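Local coordinates for protein molybdopterin molybdotransferase (Pyrococcus horikoshii, PDB 1UZ5) that probably inserts molybdate into adenylylated molybdopterin, releasing AMP, in a magnesium-dependent step of molybdenum cofactor biosynthesis, at residues Arg36-Ile42 / Val175-Lys180. Numbering follows the deposited sequence.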
# COMPACT_ATOMS: atom_id res chain seq x y z
N ARG A 36 7.69 1.61 -1.27
CA ARG A 36 7.95 0.86 -0.05
C ARG A 36 6.80 0.98 0.96
O ARG A 36 5.92 1.82 0.82
CB ARG A 36 9.26 1.32 0.59
CG ARG A 36 10.47 1.18 -0.34
CD ARG A 36 10.70 -0.28 -0.74
NE ARG A 36 11.10 -1.12 0.39
CZ ARG A 36 12.36 -1.37 0.73
NH1 ARG A 36 13.36 -0.85 0.03
NH2 ARG A 36 12.63 -2.15 1.77
N ILE A 37 6.83 0.12 1.98
CA ILE A 37 5.79 0.10 3.00
C ILE A 37 6.35 0.62 4.33
O ILE A 37 7.34 0.10 4.83
CB ILE A 37 5.28 -1.34 3.24
CG1 ILE A 37 4.81 -1.96 1.91
CG2 ILE A 37 4.15 -1.33 4.25
CD1 ILE A 37 3.65 -1.24 1.27
N ALA A 38 5.70 1.64 4.89
CA ALA A 38 6.13 2.23 6.16
C ALA A 38 6.12 1.19 7.27
O ALA A 38 5.10 0.54 7.52
CB ALA A 38 5.21 3.41 6.53
N ALA A 39 7.25 1.04 7.96
CA ALA A 39 7.36 0.07 9.04
C ALA A 39 6.74 0.55 10.35
O ALA A 39 6.56 -0.23 11.28
CB ALA A 39 8.82 -0.31 9.26
N GLU A 40 6.41 1.84 10.43
CA GLU A 40 5.79 2.39 11.64
C GLU A 40 5.15 3.74 11.36
O GLU A 40 5.45 4.39 10.35
CB GLU A 40 6.81 2.54 12.77
CG GLU A 40 8.01 3.39 12.44
CD GLU A 40 8.95 3.55 13.62
OE1 GLU A 40 9.24 2.55 14.31
OE2 GLU A 40 9.42 4.69 13.86
N ASP A 41 4.26 4.15 12.26
CA ASP A 41 3.59 5.43 12.11
C ASP A 41 4.66 6.52 12.06
O ASP A 41 5.74 6.37 12.64
CB ASP A 41 2.66 5.71 13.30
CG ASP A 41 1.59 4.64 13.47
OD1 ASP A 41 0.95 4.26 12.46
OD2 ASP A 41 1.37 4.20 14.62
N ILE A 42 4.35 7.61 11.36
CA ILE A 42 5.27 8.74 11.26
C ILE A 42 4.45 9.98 11.59
O ILE A 42 3.41 10.23 10.98
CB ILE A 42 5.84 8.91 9.84
CG1 ILE A 42 6.56 7.62 9.42
CG2 ILE A 42 6.82 10.08 9.82
CD1 ILE A 42 7.07 7.65 8.00
N VAL A 175 13.39 7.28 5.86
CA VAL A 175 12.18 6.64 6.35
C VAL A 175 12.37 5.15 6.63
O VAL A 175 13.06 4.44 5.90
CB VAL A 175 11.03 6.87 5.34
CG1 VAL A 175 11.41 6.31 3.98
CG2 VAL A 175 9.75 6.22 5.86
N LYS A 176 11.76 4.68 7.72
CA LYS A 176 11.84 3.29 8.11
C LYS A 176 10.78 2.47 7.40
O LYS A 176 9.59 2.68 7.58
CB LYS A 176 11.65 3.15 9.62
CG LYS A 176 12.84 3.66 10.43
CD LYS A 176 12.63 3.43 11.92
CE LYS A 176 13.86 3.84 12.72
NZ LYS A 176 13.68 3.59 14.17
N VAL A 177 11.23 1.53 6.57
CA VAL A 177 10.30 0.70 5.84
C VAL A 177 10.59 -0.78 6.08
O VAL A 177 11.69 -1.15 6.51
CB VAL A 177 10.38 0.99 4.32
CG1 VAL A 177 9.98 2.44 4.05
CG2 VAL A 177 11.79 0.73 3.82
N PHE A 178 9.59 -1.62 5.84
CA PHE A 178 9.77 -3.05 6.03
C PHE A 178 10.67 -3.58 4.93
O PHE A 178 10.58 -3.14 3.78
CB PHE A 178 8.43 -3.78 5.93
CG PHE A 178 7.56 -3.66 7.15
CD1 PHE A 178 7.97 -4.20 8.36
CD2 PHE A 178 6.31 -3.05 7.07
CE1 PHE A 178 7.14 -4.14 9.48
CE2 PHE A 178 5.48 -2.98 8.18
CZ PHE A 178 5.89 -3.53 9.39
N ARG A 179 11.57 -4.49 5.29
CA ARG A 179 12.41 -5.11 4.28
C ARG A 179 11.42 -5.99 3.53
O ARG A 179 10.38 -6.37 4.08
CB ARG A 179 13.51 -5.96 4.92
CG ARG A 179 14.61 -5.14 5.57
CD ARG A 179 15.64 -6.04 6.25
NE ARG A 179 16.68 -5.26 6.91
CZ ARG A 179 17.62 -4.57 6.28
NH1 ARG A 179 17.66 -4.56 4.95
NH2 ARG A 179 18.52 -3.88 6.97
N LYS A 180 11.71 -6.32 2.28
CA LYS A 180 10.77 -7.13 1.51
C LYS A 180 10.85 -8.60 1.88
O LYS A 180 11.92 -9.21 1.83
CB LYS A 180 11.03 -6.95 0.01
CG LYS A 180 10.79 -5.53 -0.48
CD LYS A 180 11.12 -5.37 -1.95
CE LYS A 180 10.81 -3.97 -2.43
NZ LYS A 180 11.15 -3.80 -3.87
O HOH W 1 8.89 -1.95 2.01
O HOH W 2 8.14 4.61 9.17
O HOH W 3 11.47 2.88 16.20
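Ala39 lies beneath the ring of Phe178: its CA sits 3.8 Å from the ring centroid and close to the normal, a CH-pi contact over the face. Its small CB tucks against the ring at CD1 (4.1 Å), which lets the alanine backbone come close under the face, while CG2 of Ile37 meets the ring's edge at CD2. Beside this aromatic lid the backbones join through two hydrogen bonds, Ala39 N to Lys176 O (2.9 Å) and Phe178 N to Ile37 O (3.0 Å), which form a single beta bridge between Ala38 and Val177. An irregular loop thus lies along strand 174-178, which pairs with strand 25-29 in a two-stranded antiparallel sheet; strand 182-188 of the mixed six-stranded sheet follows in the chain. Branched Val177 fills the bend of Arg36: CG1 packs on Arg36 CB, and CG2 lies 3.5 Å above one guanidinium face, with CE of Lys180 over the other. Bent at chi2 and chi3 (-61° and -66°), Arg36 curls round this bump so that NH2 reaches Phe178 O, nearly in the guanidinium plane, at 3.0 Å; NH2 also forms a salt bridge with Glu26. A leucine in its place would probably cost Glu26 that salt bridge, leaving it a weak, long ion pair to Arg179, and deprive Phe178 O of a straight donor. Water also bridges that carbonyl to Arg36 NE and Ile37 N. Farther along, CD1 of Ile42 butts against CG2 of Val175 at 3.7 Å, the two side chains crossing at about a right angle.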